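Local coordinates for protein potential RNA-dependent RNA polymerase (Human picobirnavirus, PDB 5I62) that catalyses template-directed RNA synthesis from ribonucleoside triphosphates, and probably serves both transcription and replication of the viral double-stranded RNA genome, at residues 322-325 / 326-329; 209-212 / 213-216. All blocks are in the same frame, centred on the assembly; numbering follows the deposited sequence.

Followed from the N terminus, the chain reaches contact 2 first, near the beginning of helix 208-228, where 209-212 and 213-216 are joined turn to turn. About a hundred residues later comes contact 1, where 322-325 closes a tight turn onto 326-329 at the start of helix 327-345. Each contact is local; they lie in series, neither nested nor crossed, with centres about 11 Å apart. What joins them is E214 of contact 2: its OE2 is 2.7 Å from OG of S324, and its OE1 is hydrogen-bonded to N of G325. One carboxylate on helix 208-228 thereby holds the loop that follows strand 312-314 and leads into helix 327-345.

Contact 1. Residues 322-325 / 326-329; sequences SGSG and GTNA
T327 turns its hydroxyl back over the loop that precedes it, and in doing so bonds with both G323 and S324. With OG1 opposite its own carbonyl carbon and beside its backbone N (chi1 -64°), the oxygen receives the N-H of G323 (G323 N to T327 OG1 3.0 Å, 160° at the hydrogen) and gives its own proton to the carbonyl of S324 (T327 OG1 to S324 O 3.0 Å). That carbonyl is gripped twice. T327 OG1 approaches tilted moderately from its plane, while T327 N stands well above the same face at 3.2 Å from S324 O, closing a type I beta turn from S324 to T327.

OG of S324, anti to that residue's backbone N (chi1 171°), lies 2.9 Å from N of G326 in a nearly straight bond, an ST turn set within the beta turn. G326, at the N-cap, has no side chain to cap the helix; instead a water accepts from A329 N at 2.8 Å and donates to G325 O, bridging loop and first turn. At the backbone angles of G323 a beta carbon would press on the carbonyl oxygen of S322, a physical reason for glycine there.

Sequence and position are consistent with motif B of RNA-dependent RNA polymerases, whose loop in relatives helps to position template and nucleotide. Here the loop runs from strand 312-314 into helix 327-345: S322 is hydrogen-bonded through its backbone to W204 of strand 199-205 and through OG to Y95 of helix 89-97 and to D266, while E214 of helix 208-228 holds S324 OG.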
loop_
_atom_site.group_PDB
_atom_site.type_symbol
_atom_site.label_atom_id
_atom_site.label_comp_id
_atom_site.label_asym_id
_atom_site.label_seq_id
_atom_site.Cartn_x
_atom_site.Cartn_y
_atom_site.Cartn_z
ATOM N N SER A 322 -5.947 -0.840 -8.474
ATOM C CA SER A 322 -5.388 -0.505 -7.168
ATOM C C SER A 322 -6.495 -0.234 -6.160
ATOM O O SER A 322 -7.044 0.873 -6.144
ATOM C CB SER A 322 -4.473 0.722 -7.280
ATOM O OG SER A 322 -3.751 0.723 -8.510
ATOM N N GLY A 323 -6.834 -1.228 -5.326
ATOM C CA GLY A 323 -8.052 -1.174 -4.521
ATOM C C GLY A 323 -8.818 -2.486 -4.446
ATOM O O GLY A 323 -9.723 -2.645 -3.617
ATOM N N SER A 324 -8.484 -3.427 -5.336
ATOM C CA SER A 324 -8.976 -4.798 -5.232
ATOM C C SER A 324 -8.651 -5.413 -3.877
ATOM O O SER A 324 -7.666 -5.053 -3.232
ATOM C CB SER A 324 -8.337 -5.666 -6.319
ATOM O OG SER A 324 -8.641 -7.032 -6.093
ATOM N N GLY A 325 -9.474 -6.382 -3.455
ATOM C CA GLY A 325 -9.137 -7.154 -2.269
ATOM C C GLY A 325 -7.891 -8.011 -2.445
ATOM O O GLY A 325 -7.295 -8.450 -1.452
ATOM N N GLY A 326 -7.482 -8.259 -3.687
ATOM C CA GLY A 326 -6.256 -8.992 -3.907
ATOM C C GLY A 326 -5.134 -8.156 -4.485
ATOM O O GLY A 326 -4.176 -8.717 -5.033
ATOM N N THR A 327 -5.226 -6.824 -4.370
ATOM C CA THR A 327 -4.185 -5.962 -4.926
ATOM C C THR A 327 -2.818 -6.381 -4.422
ATOM O O THR A 327 -1.887 -6.606 -5.204
ATOM C CB THR A 327 -4.416 -4.494 -4.553
ATOM O OG1 THR A 327 -5.639 -4.017 -5.129
ATOM C CG2 THR A 327 -3.244 -3.631 -5.059
ATOM N N ASN A 328 -2.685 -6.498 -3.104
ATOM C CA ASN A 328 -1.383 -6.821 -2.553
ATOM C C ASN A 328 -1.055 -8.301 -2.738
ATOM O O ASN A 328 0.099 -8.652 -3.013
ATOM C CB ASN A 328 -1.339 -6.418 -1.083
ATOM C CG ASN A 328 0.054 -6.421 -0.534
ATOM O OD1 ASN A 328 0.505 -7.419 0.028
ATOM N ND2 ASN A 328 0.772 -5.311 -0.729
ATOM N N ALA A 329 -2.053 -9.177 -2.610
ATOM C CA ALA A 329 -1.789 -10.614 -2.650
ATOM C C ALA A 329 -1.270 -11.042 -4.019
ATOM O O ALA A 329 -0.217 -11.688 -4.120
ATOM C CB ALA A 329 -3.049 -11.396 -2.283
HETATM O O HOH W 1 -4.421 -8.449 -1.222
#

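Contact 2. Residues 209-212 / 213-216; sequences AVNI and RELQ
A209 and R213 begin this alpha-helical run with the usual i to i+4 bond, R213 N to A209 O at 3.1 Å, and the aliphatic CG of R213 passes 3.6 Å from that same A209 O. The two segments are successive turns of helix 208-228, probably part of the polymerase fingers. V210 O receives N of E214 at 2.8 Å, almost straight, and V210 CG1, anti to the backbone N (chi1 177°), rests 3.8 Å from E214 CD. The extended glutamate thus runs back along the helix, E214 CG 3.3 Å from V210 O, towards S324 and G325 in the loop before helix 327-345. The amide plane of N211 lies beside that carboxylate, 28° from its plane; N211 O takes N of L215, and L215 CG comes within 3.2 Å of the same N211 O. I212 receives Q216 N on its O through a more bent bond, 138° at the hydrogen, while its side chain packs on V133 and T157. Beyond it Q216 gives NE2 to R127 O, and Q216 OE1 takes NH1 of R213 at 2.8 Å, lying in the guanidinium plane while the donor stands above the amide plane.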
loop_
_atom_site.group_PDB
_atom_site.type_symbol
_atom_site.label_atom_id
_atom_site.label_comp_id
_atom_site.label_asym_id
_atom_site.label_seq_id
_atom_site.Cartn_x
_atom_site.Cartn_y
_atom_site.Cartn_z
ATOM N N ALA A 209 -19.764 -5.878 -3.404
ATOM C CA ALA A 209 -20.003 -7.266 -3.803
ATOM C C ALA A 209 -18.744 -7.912 -4.386
ATOM O O ALA A 209 -18.444 -9.081 -4.098
ATOM C CB ALA A 209 -21.158 -7.349 -4.809
ATOM N N VAL A 210 -17.998 -7.179 -5.214
ATOM C CA VAL A 210 -16.758 -7.731 -5.762
ATOM C C VAL A 210 -15.749 -7.971 -4.646
ATOM O O VAL A 210 -15.129 -9.037 -4.573
ATOM C CB VAL A 210 -16.170 -6.819 -6.859
ATOM C CG1 VAL A 210 -14.811 -7.395 -7.379
ATOM C CG2 VAL A 210 -17.141 -6.656 -8.018
ATOM N N ASN A 211 -15.565 -6.981 -3.764
ATOM C CA ASN A 211 -14.602 -7.129 -2.675
ATOM C C ASN A 211 -14.956 -8.306 -1.762
ATOM O O ASN A 211 -14.069 -9.044 -1.323
ATOM C CB ASN A 211 -14.507 -5.834 -1.868
ATOM C CG ASN A 211 -13.539 -4.829 -2.470
ATOM O OD1 ASN A 211 -12.640 -5.183 -3.250
ATOM N ND2 ASN A 211 -13.711 -3.582 -2.109
ATOM N N ILE A 212 -16.245 -8.500 -1.459
ATOM C CA ILE A 212 -16.657 -9.681 -0.690
ATOM C C ILE A 212 -16.225 -10.968 -1.394
ATOM O O ILE A 212 -15.632 -11.866 -0.783
ATOM C CB ILE A 212 -18.180 -9.670 -0.454
ATOM C CG1 ILE A 212 -18.591 -8.485 0.415
ATOM C CG2 ILE A 212 -18.626 -11.000 0.177
ATOM C CD1 ILE A 212 -20.130 -8.271 0.471
ATOM N N ARG A 213 -16.548 -11.098 -2.682
ATOM C CA ARG A 213 -16.216 -12.334 -3.379
ATOM C C ARG A 213 -14.703 -12.541 -3.438
ATOM O O ARG A 213 -14.213 -13.659 -3.228
ATOM C CB ARG A 213 -16.823 -12.324 -4.776
ATOM C CG ARG A 213 -18.332 -12.619 -4.770
ATOM C CD ARG A 213 -18.516 -14.048 -4.372
ATOM N NE ARG A 213 -18.493 -14.918 -5.524
ATOM C CZ ARG A 213 -18.031 -16.162 -5.550
ATOM N NH1 ARG A 213 -17.500 -16.723 -4.478
ATOM N NH2 ARG A 213 -18.095 -16.833 -6.685
ATOM N N GLU A 214 -13.950 -11.482 -3.739
ATOM C CA GLU A 214 -12.489 -11.586 -3.749
ATOM C C GLU A 214 -11.962 -12.042 -2.391
ATOM O O GLU A 214 -11.147 -12.968 -2.303
ATOM C CB GLU A 214 -11.869 -10.244 -4.119
ATOM C CG GLU A 214 -12.103 -9.787 -5.535
ATOM C CD GLU A 214 -11.574 -8.375 -5.727
ATOM O OE1 GLU A 214 -11.726 -7.546 -4.792
ATOM O OE2 GLU A 214 -11.018 -8.095 -6.797
ATOM N N LEU A 215 -12.450 -11.420 -1.315
ATOM C CA LEU A 215 -11.892 -11.680 0.005
ATOM C C LEU A 215 -12.258 -13.054 0.543
ATOM O O LEU A 215 -11.635 -13.507 1.505
ATOM C CB LEU A 215 -12.327 -10.595 0.986
ATOM C CG LEU A 215 -11.700 -9.213 0.772
ATOM C CD1 LEU A 215 -12.314 -8.203 1.731
ATOM C CD2 LEU A 215 -10.203 -9.261 0.968
ATOM N N GLN A 216 -13.253 -13.730 -0.045
ATOM C CA GLN A 216 -13.488 -15.121 0.325
ATOM C C GLN A 216 -12.230 -15.970 0.133
ATOM O O GLN A 216 -12.081 -17.011 0.781
ATOM C CB GLN A 216 -14.633 -15.709 -0.493
ATOM C CG GLN A 216 -16.020 -15.196 -0.123
ATOM C CD GLN A 216 -17.074 -15.892 -0.944
ATOM O OE1 GLN A 216 -17.420 -15.438 -2.036
ATOM N NE2 GLN A 216 -17.547 -17.037 -0.456
#